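Local coordinates for phosphoethanolamine N-methyltransferase 1 (Haemonchus contortus, PDB 4KRG), which probably methylates phosphoethanolamine with S-adenosylmethionine as methyl donor, an early step of phosphocholine synthesis in this nematode, at residues Leu381-Asn390 / Val416-Phe425. Residues are numbered along the deposited sequence; the frame is centred on the assembly and turned at random.
Sequences LATCDDESIN and VRQRMTTCGF
Arg419 reaches from helix 413-422 to the turn joining helices 380-383 and 386-390. CB and CG lead off the helix; at CD, 4.1 Å from Asp386 OD1, the chain bends (chi3 73°) and swings the guanidinium flat into the turn, where Asp386 OD1, Leu381 O and Cys384 O lie at its edge. Arg419 NE donates to Asp386 OD1 (3.0 Å) as a salt bridge, on the syn side, and Arg419 CZ follows at 3.5 Å from that oxygen. Arg419 NH2 grips it too, from above the carboxylate plane, and donates to Cys384 O at 3.1 Å. Arg419 NH1 ends on Leu381 O at 2.9 Å, tilted 31° from that carbonyl plane. Four bonds thus fix the group's rotation, which suits arginine, with five N-H bonds in one plane. Branched Ile389 splits its work: CD1 lies 3.7 Å from Arg419 NH2, while CG2 meets Phe425 CE2 at the ring edge (3.6 Å) and Cys423 CB. Leu381 forks between Val416 and Met420; Met420 (a selenomethionine here) also touches Ile462 of strand 458-465 and lays CE over a face of the Phe425 ring. At Gly424 a CB would jam against Cys423 O, hence glycine. The side-on, single-oxygen salt bridge ties helix 413-422 to the turn in the C-terminal domain, consistent with a Rossmann-like methyltransferase fold.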
loop_
_atom_site.group_PDB
_atom_site.type_symbol
_atom_site.label_atom_id
_atom_site.label_comp_id
_atom_site.label_asym_id
_atom_site.label_seq_id
_atom_site.Cartn_x
_atom_site.Cartn_y
_atom_site.Cartn_z
ATOM N N LEU A 381 -20.089 8.738 7.867
ATOM C CA LEU A 381 -21.414 8.186 8.149
ATOM C C LEU A 381 -22.060 7.633 6.881
ATOM O O LEU A 381 -22.819 6.669 6.932
ATOM C CB LEU A 381 -22.324 9.246 8.773
ATOM C CG LEU A 381 -21.735 10.136 9.867
ATOM C CD1 LEU A 381 -22.779 11.108 10.393
ATOM C CD2 LEU A 381 -21.193 9.310 10.999
ATOM N N ALA A 382 -21.740 8.246 5.746
ATOM C CA ALA A 382 -22.333 7.872 4.472
ATOM C C ALA A 382 -21.911 6.473 4.018
ATOM O O ALA A 382 -22.695 5.750 3.408
ATOM C CB ALA A 382 -21.980 8.909 3.412
ATOM N N THR A 383 -20.676 6.088 4.331
ATOM C CA THR A 383 -20.101 4.852 3.794
ATOM C C THR A 383 -19.856 3.733 4.814
ATOM O O THR A 383 -19.694 2.572 4.431
ATOM C CB THR A 383 -18.781 5.122 3.036
ATOM O OG1 THR A 383 -17.760 5.493 3.966
ATOM C CG2 THR A 383 -18.960 6.235 2.025
ATOM N N CYS A 384 -19.815 4.076 6.102
ATOM C CA CYS A 384 -19.499 3.099 7.150
ATOM C C CYS A 384 -20.690 2.784 8.045
ATOM O O CYS A 384 -21.573 3.628 8.227
ATOM C CB CYS A 384 -18.360 3.619 8.023
ATOM S SG CYS A 384 -16.889 4.066 7.100
ATOM N N ASP A 385 -20.705 1.582 8.622
ATOM C CA ASP A 385 -21.772 1.222 9.560
ATOM C C ASP A 385 -21.435 1.585 11.008
ATOM O O ASP A 385 -20.283 1.898 11.330
ATOM C CB ASP A 385 -22.196 -0.252 9.428
ATOM C CG ASP A 385 -21.081 -1.230 9.759
ATOM O OD1 ASP A 385 -20.028 -0.817 10.293
ATOM O OD2 ASP A 385 -21.264 -2.440 9.497
ATOM N N ASP A 386 -22.449 1.551 11.869
ATOM C CA ASP A 386 -22.277 1.881 13.277
ATOM C C ASP A 386 -21.177 1.075 13.946
ATOM O O ASP A 386 -20.361 1.626 14.682
ATOM C CB ASP A 386 -23.583 1.674 14.044
ATOM C CG ASP A 386 -24.592 2.758 13.773
ATOM O OD1 ASP A 386 -24.200 3.804 13.214
ATOM O OD2 ASP A 386 -25.774 2.560 14.126
ATOM N N GLU A 387 -21.169 -0.229 13.698
ATOM C CA GLU A 387 -20.177 -1.101 14.307
ATOM C C GLU A 387 -18.743 -0.626 14.046
ATOM O O GLU A 387 -17.933 -0.594 14.961
ATOM C CB GLU A 387 -20.374 -2.549 13.854
ATOM C CG GLU A 387 -19.385 -3.520 14.477
ATOM C CD GLU A 387 -19.887 -4.957 14.502
ATOM O OE1 GLU A 387 -21.121 -5.166 14.545
ATOM O OE2 GLU A 387 -19.041 -5.880 14.488
ATOM N N SER A 388 -18.436 -0.222 12.813
ATOM C CA SER A 388 -17.097 0.259 12.456
ATOM C C SER A 388 -16.801 1.628 13.053
ATOM O O SER A 388 -15.698 1.904 13.514
ATOM C CB SER A 388 -16.932 0.346 10.936
ATOM O OG SER A 388 -16.878 -0.932 10.337
ATOM N N ILE A 389 -17.798 2.502 13.015
ATOM C CA ILE A 389 -17.620 3.850 13.533
ATOM C C ILE A 389 -17.395 3.820 15.045
ATOM O O ILE A 389 -16.529 4.514 15.569
ATOM C CB ILE A 389 -18.814 4.755 13.177
ATOM C CG1 ILE A 389 -18.896 4.931 11.662
ATOM C CG2 ILE A 389 -18.680 6.097 13.862
ATOM C CD1 ILE A 389 -20.029 5.820 11.195
ATOM N N ASN A 390 -18.161 2.992 15.742
ATOM C CA ASN A 390 -18.004 2.855 17.182
ATOM C C ASN A 390 -16.595 2.419 17.585
ATOM O O ASN A 390 -16.133 2.720 18.679
ATOM C CB ASN A 390 -19.040 1.882 17.738
ATOM C CG ASN A 390 -19.068 1.872 19.249
ATOM O OD1 ASN A 390 -19.323 2.900 19.881
ATOM N ND2 ASN A 390 -18.812 0.710 19.839
ATOM N N VAL A 416 -28.983 12.122 12.724
ATOM C CA VAL A 416 -27.526 12.158 12.661
ATOM C C VAL A 416 -26.915 12.156 14.062
ATOM O O VAL A 416 -25.954 11.437 14.336
ATOM C CB VAL A 416 -27.041 13.394 11.887
ATOM C CG1 VAL A 416 -25.539 13.522 11.969
ATOM C CG2 VAL A 416 -27.464 13.293 10.444
ATOM N N ARG A 417 -27.487 12.959 14.948
ATOM C CA ARG A 417 -27.051 12.990 16.335
ATOM C C ARG A 417 -27.197 11.619 16.976
ATOM O O ARG A 417 -26.326 11.171 17.710
ATOM C CB ARG A 417 -27.868 14.024 17.112
ATOM C CG ARG A 417 -27.734 15.409 16.533
ATOM C CD ARG A 417 -28.743 16.386 17.095
ATOM N NE ARG A 417 -28.518 17.708 16.523
ATOM C CZ ARG A 417 -27.508 18.501 16.867
ATOM N NH1 ARG A 417 -26.640 18.109 17.789
ATOM N NH2 ARG A 417 -27.370 19.689 16.292
ATOM N N GLN A 418 -28.298 10.946 16.682
ATOM C CA GLN A 418 -28.571 9.667 17.310
ATOM C C GLN A 418 -27.617 8.568 16.846
ATOM O O GLN A 418 -27.233 7.713 17.641
ATOM C CB GLN A 418 -30.039 9.274 17.120
ATOM C CG GLN A 418 -31.001 10.184 17.883
ATOM C CD GLN A 418 -32.440 9.714 17.820
ATOM O OE1 GLN A 418 -32.739 8.662 17.257
ATOM N NE2 GLN A 418 -33.342 10.496 18.399
ATOM N N ARG A 419 -27.222 8.592 15.577
ATOM C CA ARG A 419 -26.219 7.648 15.102
ATOM C C ARG A 419 -24.908 7.851 15.847
ATOM O O ARG A 419 -24.344 6.909 16.403
ATOM C CB ARG A 419 -25.977 7.791 13.599
ATOM C CG ARG A 419 -26.925 6.992 12.727
ATOM C CD ARG A 419 -26.354 6.797 11.330
ATOM N NE ARG A 419 -25.260 5.828 11.310
ATOM C CZ ARG A 419 -24.427 5.653 10.289
ATOM N NH1 ARG A 419 -24.546 6.390 9.191
ATOM N NH2 ARG A 419 -23.464 4.749 10.374
HETATM N N MSE A 420 -24.428 9.090 15.861
HETATM C CA MSE A 420 -23.137 9.404 16.469
HETATM C C MSE A 420 -23.135 9.242 17.985
HETATM O O MSE A 420 -22.114 8.885 18.577
HETATM C CB MSE A 420 -22.696 10.819 16.089
HETATM C CG MSE A 420 -22.273 10.967 14.629
HETATM SE SE MSE A 420 -21.596 12.742 14.272
HETATM C CE MSE A 420 -20.025 12.674 15.404
ATOM N N THR A 421 -24.275 9.524 18.608
ATOM C CA THR A 421 -24.439 9.300 20.045
ATOM C C THR A 421 -24.460 7.801 20.355
ATOM O O THR A 421 -23.978 7.366 21.400
ATOM C CB THR A 421 -25.701 10.016 20.594
ATOM O OG1 THR A 421 -25.432 11.421 20.713
ATOM C CG2 THR A 421 -26.095 9.482 21.951
ATOM N N THR A 422 -24.989 7.008 19.427
ATOM C CA THR A 422 -24.979 5.552 19.571
ATOM C C THR A 422 -23.560 5.001 19.405
ATOM O O THR A 422 -23.180 4.011 20.037
ATOM C CB THR A 422 -25.919 4.874 18.550
ATOM O OG1 THR A 422 -27.246 5.385 18.715
ATOM C CG2 THR A 422 -25.941 3.366 18.749
ATOM N N CYS A 423 -22.781 5.659 18.559
ATOM C CA CYS A 423 -21.429 5.213 18.257
ATOM C C CYS A 423 -20.395 5.859 19.171
ATOM O O CYS A 423 -19.196 5.778 18.921
ATOM C CB CYS A 423 -21.110 5.467 16.788
ATOM S SG CYS A 423 -22.149 4.484 15.699
ATOM N N GLY A 424 -20.871 6.502 20.230
ATOM C CA GLY A 424 -20.003 6.930 21.308
ATOM C C GLY A 424 -19.531 8.369 21.283
ATOM O O GLY A 424 -18.647 8.738 22.054
ATOM N N PHE A 425 -20.107 9.193 20.418
ATOM C CA PHE A 425 -19.668 10.579 20.355
ATOM C C PHE A 425 -20.415 11.462 21.343
ATOM O O PHE A 425 -21.504 11.124 21.800
ATOM C CB PHE A 425 -19.786 11.129 18.938
ATOM C CG PHE A 425 -18.859 10.477 17.967
ATOM C CD1 PHE A 425 -17.533 10.872 17.884
ATOM C CD2 PHE A 425 -19.309 9.462 17.137
ATOM C CE1 PHE A 425 -16.671 10.266 16.985
ATOM C CE2 PHE A 425 -18.453 8.851 16.237
ATOM C CZ PHE A 425 -17.132 9.255 16.161
#